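Fructuronate-tagaturonate epimerase UxaE from Cohnella laeviribosi in complex with 1 glycerol (Cohnella laeviribosi, PDB 6IL9) catalyses the epimerisation that interconverts fructuronate and tagaturonate, probably with the aid of a zinc ion bound in its TIM barrel. Local coordinates at residues G101-G106 with E470-A475; H107-R112 with F147-T152. All blocks are in the same frame, centred on the assembly; numbering follows the deposited sequence.

Contact 1. Residues G101-G106 with E470-A475; sequences GIAGPG and EDYEAA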
loop_
_atom_site.group_PDB
_atom_site.type_symbol
_atom_site.label_atom_id
_atom_site.label_comp_id
_atom_site.label_asym_id
_atom_site.label_seq_id
_atom_site.Cartn_x
_atom_site.Cartn_y
_atom_site.Cartn_z
ATOM N N GLY A 101 -2.371 -7.667 9.064
ATOM C CA GLY A 101 -2.990 -6.979 10.174
ATOM C C GLY A 101 -2.157 -6.877 11.437
ATOM O O GLY A 101 -2.695 -6.460 12.474
ATOM N N ILE A 102 -0.871 -7.232 11.393
ATOM C CA ILE A 102 -0.003 -7.212 12.568
ATOM C C ILE A 102 1.204 -6.297 12.412
ATOM O O ILE A 102 2.047 -6.254 13.312
ATOM C CB ILE A 102 0.475 -8.631 12.942
ATOM C CG1 ILE A 102 1.309 -9.234 11.813
ATOM C CG2 ILE A 102 -0.708 -9.518 13.302
ATOM C CD1 ILE A 102 1.956 -10.587 12.173
ATOM N N ALA A 103 1.335 -5.584 11.297
ATOM C CA ALA A 103 2.525 -4.762 11.070
ATOM C C ALA A 103 2.346 -3.303 11.474
ATOM O O ALA A 103 3.325 -2.545 11.452
ATOM C CB ALA A 103 2.937 -4.805 9.595
ATOM N N GLY A 104 1.145 -2.905 11.851
ATOM C CA GLY A 104 0.857 -1.525 12.172
ATOM C C GLY A 104 1.810 -0.891 13.168
ATOM O O GLY A 104 2.396 0.165 12.906
ATOM N N PRO A 105 1.971 -1.510 14.346
ATOM C CA PRO A 105 2.846 -0.897 15.361
ATOM C C PRO A 105 4.279 -0.720 14.899
ATOM O O PRO A 105 4.855 0.362 15.085
ATOM C CB PRO A 105 2.738 -1.868 16.542
ATOM C CG PRO A 105 1.385 -2.503 16.368
ATOM C CD PRO A 105 1.227 -2.668 14.878
ATOM N N GLY A 106 4.865 -1.756 14.299
ATOM C CA GLY A 106 6.207 -1.625 13.750
ATOM C C GLY A 106 6.295 -0.523 12.713
ATOM O O GLY A 106 7.280 0.216 12.664
ATOM N N GLU A 470 8.202 -8.801 19.172
ATOM C CA GLU A 470 9.289 -7.836 19.277
ATOM C C GLU A 470 10.296 -8.018 18.148
ATOM O O GLU A 470 10.812 -7.032 17.610
ATOM C CB GLU A 470 9.983 -7.952 20.635
ATOM C CG GLU A 470 9.519 -6.915 21.641
ATOM C CD GLU A 470 10.365 -6.914 22.906
ATOM O OE1 GLU A 470 10.224 -5.963 23.705
ATOM O OE2 GLU A 470 11.166 -7.859 23.100
ATOM N N ASP A 471 10.578 -9.268 17.766
ATOM C CA ASP A 471 11.486 -9.511 16.647
ATOM C C ASP A 471 10.911 -8.967 15.349
ATOM O O ASP A 471 11.643 -8.390 14.543
ATOM C CB ASP A 471 11.771 -11.008 16.482
ATOM C CG ASP A 471 12.660 -11.572 17.577
ATOM O OD1 ASP A 471 13.195 -10.802 18.399
ATOM O OD2 ASP A 471 12.830 -12.809 17.602
ATOM N N TYR A 472 9.610 -9.179 15.115
ATOM C CA TYR A 472 8.994 -8.703 13.879
ATOM C C TYR A 472 9.050 -7.183 13.797
ATOM O O TYR A 472 9.370 -6.614 12.743
ATOM C CB TYR A 472 7.541 -9.203 13.789
ATOM C CG TYR A 472 6.802 -8.822 12.498
ATOM C CD1 TYR A 472 7.400 -8.986 11.249
ATOM C CD2 TYR A 472 5.504 -8.318 12.537
ATOM C CE1 TYR A 472 6.725 -8.647 10.082
ATOM C CE2 TYR A 472 4.821 -7.975 11.366
ATOM C CZ TYR A 472 5.439 -8.155 10.138
ATOM O OH TYR A 472 4.793 -7.830 8.955
ATOM N N GLU A 473 8.760 -6.501 14.908
ATOM C CA GLU A 473 8.768 -5.045 14.866
ATOM C C GLU A 473 10.175 -4.495 14.708
ATOM O O GLU A 473 10.364 -3.486 14.018
ATOM C CB GLU A 473 8.073 -4.506 16.108
ATOM C CG GLU A 473 6.621 -4.898 16.056
ATOM C CD GLU A 473 5.844 -4.547 17.280
ATOM O OE1 GLU A 473 6.426 -3.992 18.239
ATOM O OE2 GLU A 473 4.627 -4.842 17.272
ATOM N N ALA A 474 11.181 -5.163 15.285
ATOM C CA ALA A 474 12.560 -4.737 15.051
ATOM C C ALA A 474 12.932 -4.916 13.591
ATOM O O ALA A 474 13.669 -4.101 13.019
ATOM C CB ALA A 474 13.525 -5.529 15.933
ATOM N N ALA A 475 12.442 -5.991 12.977
ATOM C CA ALA A 475 12.718 -6.215 11.564
ATOM C C ALA A 475 12.061 -5.146 10.698
ATOM O O ALA A 475 12.670 -4.659 9.738
ATOM C CB ALA A 475 12.249 -7.607 11.159
HETATM O O HOH W 1 3.961 -4.459 14.266
HETATM O O HOH W 2 3.903 -7.487 15.904
#
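Ile-102 meets the ring of Tyr-472 with its CG1 branch, CG1 lying 3.8 Å from Tyr-472 CE2 and the two side chains crossing at about a right angle. A branched aliphatic suits this spot, because the same side chain also packs on Phe-462 and Leu-465 of helix 458-467. The carbonyl oxygen of Ile-102 lies in the plane of the tyrosine ring, at its edge. Tyr-472, its chi1 of -177° carrying CG opposite the backbone N, reaches away from helix 469-487 and brings its hydroxyl to 3.6 Å from Ala-103 CB; the small methyl leaves room for that OH, which is hydrogen-bonded to the carbonyl oxygen of Asn-371. In the TIM barrel, this turn leads from strand 93-96 into helix 104-111 on the outside, and helix 469-487, near the C-terminus, packs against it. Pro-105 has no amide hydrogen, which costs little in a first helical turn, where N-H groups lack an i-4 carbonyl partner; its CB lies 3.6 Å from Glu-473 OE2, and it also touches helix 135-149. At Gly-106 the backbones come together, the CA atoms of Gly-106 and Glu-473 being 4.4 Å apart, a closeness that the missing side chain permits. Glu-473, extended beyond CG, runs past this glycine, its OE1 bound by Gln-109 NE2. A water accepts the Gly-106 N-H at 2.9 Å from N and also lies 3.1 Å from Glu-473 OE2 and 2.8 Å from Ile-102 O. Through it the carboxylate faces the start of helix 104-111, whose dipole may help to keep Glu-473 charged.

Contact 2. Residues H107-R112 with F147-T152; sequences HVQTVR and FQEGYT
Val-108 drives its CG1 methyl between Glu-149 and Tyr-151, 3.5 Å from Glu-149 CB and 3.5 Å from Tyr-151 CB. This is the tight half of the contact: a compact beta-branched residue lets helix 104-111 sit close against the end of helix 135-149 and the turn after it, and the tyrosine ring continues the apolar surface to Val-111, whose CG2 lies 4.1 Å from Tyr-151 CZ. Gly-150, at positive phi, ends helix 135-149 in a Schellman motif, and the chain turns there to bring Tyr-151 back over helix 104-111. Toward the partly exposed Gln-109 and Arg-112 the packing gives way to polar bonds and water. Glu-149, bent at chi2 (-67°), offers one oxygen to each. Gln-109 NE2 donates to Glu-149 OE2 (2.9 Å), approaching from above the carboxylate plane, while Gln-109 OE1 accepts from Arg-477. The in-plane edge of the Arg-112 guanidinium forms a salt bridge to the anti side of Glu-149 OE1, although the 2.5 Å from NH2 to OE1 is doubtfully short. A water accepts from Arg-112 NE and donates to Glu-149 O. With the Gln-109 amide, shared with Glu-473, at one oxygen and positive Arg-112 by the other, buried Glu-149 is probably ionised.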
loop_
_atom_site.group_PDB
_atom_site.type_symbol
_atom_site.label_atom_id
_atom_site.label_comp_id
_atom_site.label_asym_id
_atom_site.label_seq_id
_atom_site.Cartn_x
_atom_site.Cartn_y
_atom_site.Cartn_z
ATOM N N HIS A 107 5.259 -0.393 11.875
ATOM C CA HIS A 107 5.217 0.684 10.886
ATOM C C HIS A 107 5.199 2.049 11.553
ATOM O O HIS A 107 5.920 2.963 11.135
ATOM C CB HIS A 107 3.999 0.515 9.982
ATOM C CG HIS A 107 4.200 -0.514 8.919
ATOM N ND1 HIS A 107 3.157 -1.143 8.279
ATOM C CD2 HIS A 107 5.335 -1.028 8.391
ATOM C CE1 HIS A 107 3.643 -1.993 7.390
ATOM N NE2 HIS A 107 4.961 -1.939 7.434
ATOM N N VAL A 108 4.371 2.203 12.585
ATOM C CA VAL A 108 4.320 3.457 13.330
ATOM C C VAL A 108 5.671 3.760 13.974
ATOM O O VAL A 108 6.163 4.896 13.922
ATOM C CB VAL A 108 3.200 3.402 14.382
ATOM C CG1 VAL A 108 3.293 4.628 15.284
ATOM C CG2 VAL A 108 1.838 3.316 13.700
ATOM N N GLN A 109 6.283 2.753 14.609
ATOM C CA GLN A 109 7.598 2.940 15.221
ATOM C C GLN A 109 8.629 3.426 14.214
ATOM O O GLN A 109 9.553 4.172 14.578
ATOM C CB GLN A 109 8.080 1.633 15.859
ATOM C CG GLN A 109 7.256 1.198 17.066
ATOM C CD GLN A 109 7.327 -0.295 17.267
ATOM O OE1 GLN A 109 8.164 -0.967 16.665
ATOM N NE2 GLN A 109 6.438 -0.830 18.094
ATOM N N THR A 110 8.482 3.026 12.949
ATOM C CA THR A 110 9.443 3.406 11.919
ATOM C C THR A 110 9.279 4.861 11.492
ATOM O O THR A 110 10.274 5.564 11.300
ATOM C CB THR A 110 9.301 2.482 10.709
ATOM O OG1 THR A 110 9.455 1.119 11.135
ATOM C CG2 THR A 110 10.373 2.817 9.658
ATOM N N VAL A 111 8.044 5.339 11.332
ATOM C CA VAL A 111 7.864 6.714 10.874
ATOM C C VAL A 111 7.893 7.724 12.013
ATOM O O VAL A 111 8.013 8.927 11.746
ATOM C CB VAL A 111 6.557 6.899 10.074
ATOM C CG1 VAL A 111 6.582 6.037 8.806
ATOM C CG2 VAL A 111 5.320 6.603 10.933
ATOM N N ARG A 112 7.762 7.281 13.263
ATOM C CA ARG A 112 7.874 8.186 14.405
ATOM C C ARG A 112 9.191 8.952 14.338
ATOM O O ARG A 112 10.258 8.362 14.154
ATOM C CB ARG A 112 7.774 7.381 15.710
ATOM C CG ARG A 112 8.001 8.179 16.991
ATOM C CD ARG A 112 8.213 7.228 18.180
ATOM N NE ARG A 112 7.033 6.414 18.448
ATOM C CZ ARG A 112 7.051 5.132 18.805
ATOM N NH1 ARG A 112 8.198 4.472 18.944
ATOM N NH2 ARG A 112 5.908 4.503 19.022
ATOM N N PHE A 147 -3.143 3.984 18.164
ATOM C CA PHE A 147 -3.532 4.061 19.569
ATOM C C PHE A 147 -2.500 3.367 20.452
ATOM O O PHE A 147 -2.045 3.930 21.456
ATOM C CB PHE A 147 -4.925 3.445 19.754
ATOM C CG PHE A 147 -5.518 3.647 21.132
ATOM C CD1 PHE A 147 -6.198 4.813 21.451
ATOM C CD2 PHE A 147 -5.413 2.653 22.089
ATOM C CE1 PHE A 147 -6.747 4.992 22.717
ATOM C CE2 PHE A 147 -5.959 2.827 23.359
ATOM C CZ PHE A 147 -6.628 3.997 23.665
ATOM N N GLN A 148 -2.097 2.153 20.070
ATOM C CA GLN A 148 -1.094 1.410 20.826
ATOM C C GLN A 148 0.192 2.203 20.999
ATOM O O GLN A 148 0.801 2.189 22.077
ATOM C CB GLN A 148 -0.794 0.092 20.126
ATOM C CG GLN A 148 0.286 -0.727 20.810
ATOM C CD GLN A 148 0.563 -2.023 20.084
ATOM O OE1 GLN A 148 -0.360 -2.708 19.639
ATOM N NE2 GLN A 148 1.832 -2.370 19.966
ATOM N N GLU A 149 0.631 2.886 19.945
ATOM C CA GLU A 149 1.895 3.602 19.936
ATOM C C GLU A 149 1.762 5.069 20.305
ATOM O O GLU A 149 2.775 5.782 20.309
ATOM C CB GLU A 149 2.545 3.492 18.553
ATOM C CG GLU A 149 2.883 2.081 18.146
ATOM C CD GLU A 149 3.981 1.479 19.003
ATOM O OE1 GLU A 149 4.852 2.242 19.482
ATOM O OE2 GLU A 149 3.960 0.248 19.198
ATOM N N GLY A 150 0.554 5.534 20.608
ATOM C CA GLY A 150 0.358 6.929 20.960
ATOM C C GLY A 150 0.829 7.872 19.877
ATOM O O GLY A 150 1.462 8.895 20.171
ATOM N N TYR A 151 0.565 7.527 18.623
ATOM C CA TYR A 151 1.012 8.310 17.474
ATOM C C TYR A 151 -0.152 9.184 17.038
ATOM O O TYR A 151 -1.108 8.699 16.429
ATOM C CB TYR A 151 1.467 7.388 16.352
ATOM C CG TYR A 151 1.962 8.098 15.110
ATOM C CD1 TYR A 151 3.287 8.500 15.007
ATOM C CD2 TYR A 151 1.117 8.312 14.027
ATOM C CE1 TYR A 151 3.754 9.134 13.864
ATOM C CE2 TYR A 151 1.574 8.946 12.869
ATOM C CZ TYR A 151 2.897 9.347 12.802
ATOM O OH TYR A 151 3.359 9.973 11.667
ATOM N N THR A 152 -0.070 10.478 17.351
ATOM C CA THR A 152 -1.181 11.394 17.135
ATOM C C THR A 152 -0.997 12.281 15.915
ATOM O O THR A 152 -1.848 13.138 15.661
ATOM C CB THR A 152 -1.387 12.276 18.375
ATOM O OG1 THR A 152 -0.255 13.143 18.534
ATOM C CG2 THR A 152 -1.536 11.419 19.618
HETATM O O HOH W 3 5.785 10.462 11.093
HETATM O O HOH W 4 4.342 7.222 18.526
#

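Both contacts are largely buried within the shell of helices around the barrel, and both use helix 104-111, their centres about 11 Å apart. Contact 1 holds its beginning against helix 469-487, distant in sequence; contact 2 holds its end against helix 135-149, with just one barrel strand, 117-124, and a short helix between. Their chemistry differs accordingly: no direct hydrogen bond crosses contact 1, where water mediates, whereas contact 2 has a hydrogen bond from a glutamine amide and a salt bridge, both to a single carboxylate. The two are joined at Gln-109, whose NE2 probably also donates to Glu-473 OE1 at 3.2 Å, and at Pro-105, which packs on Gln-148 and Glu-149.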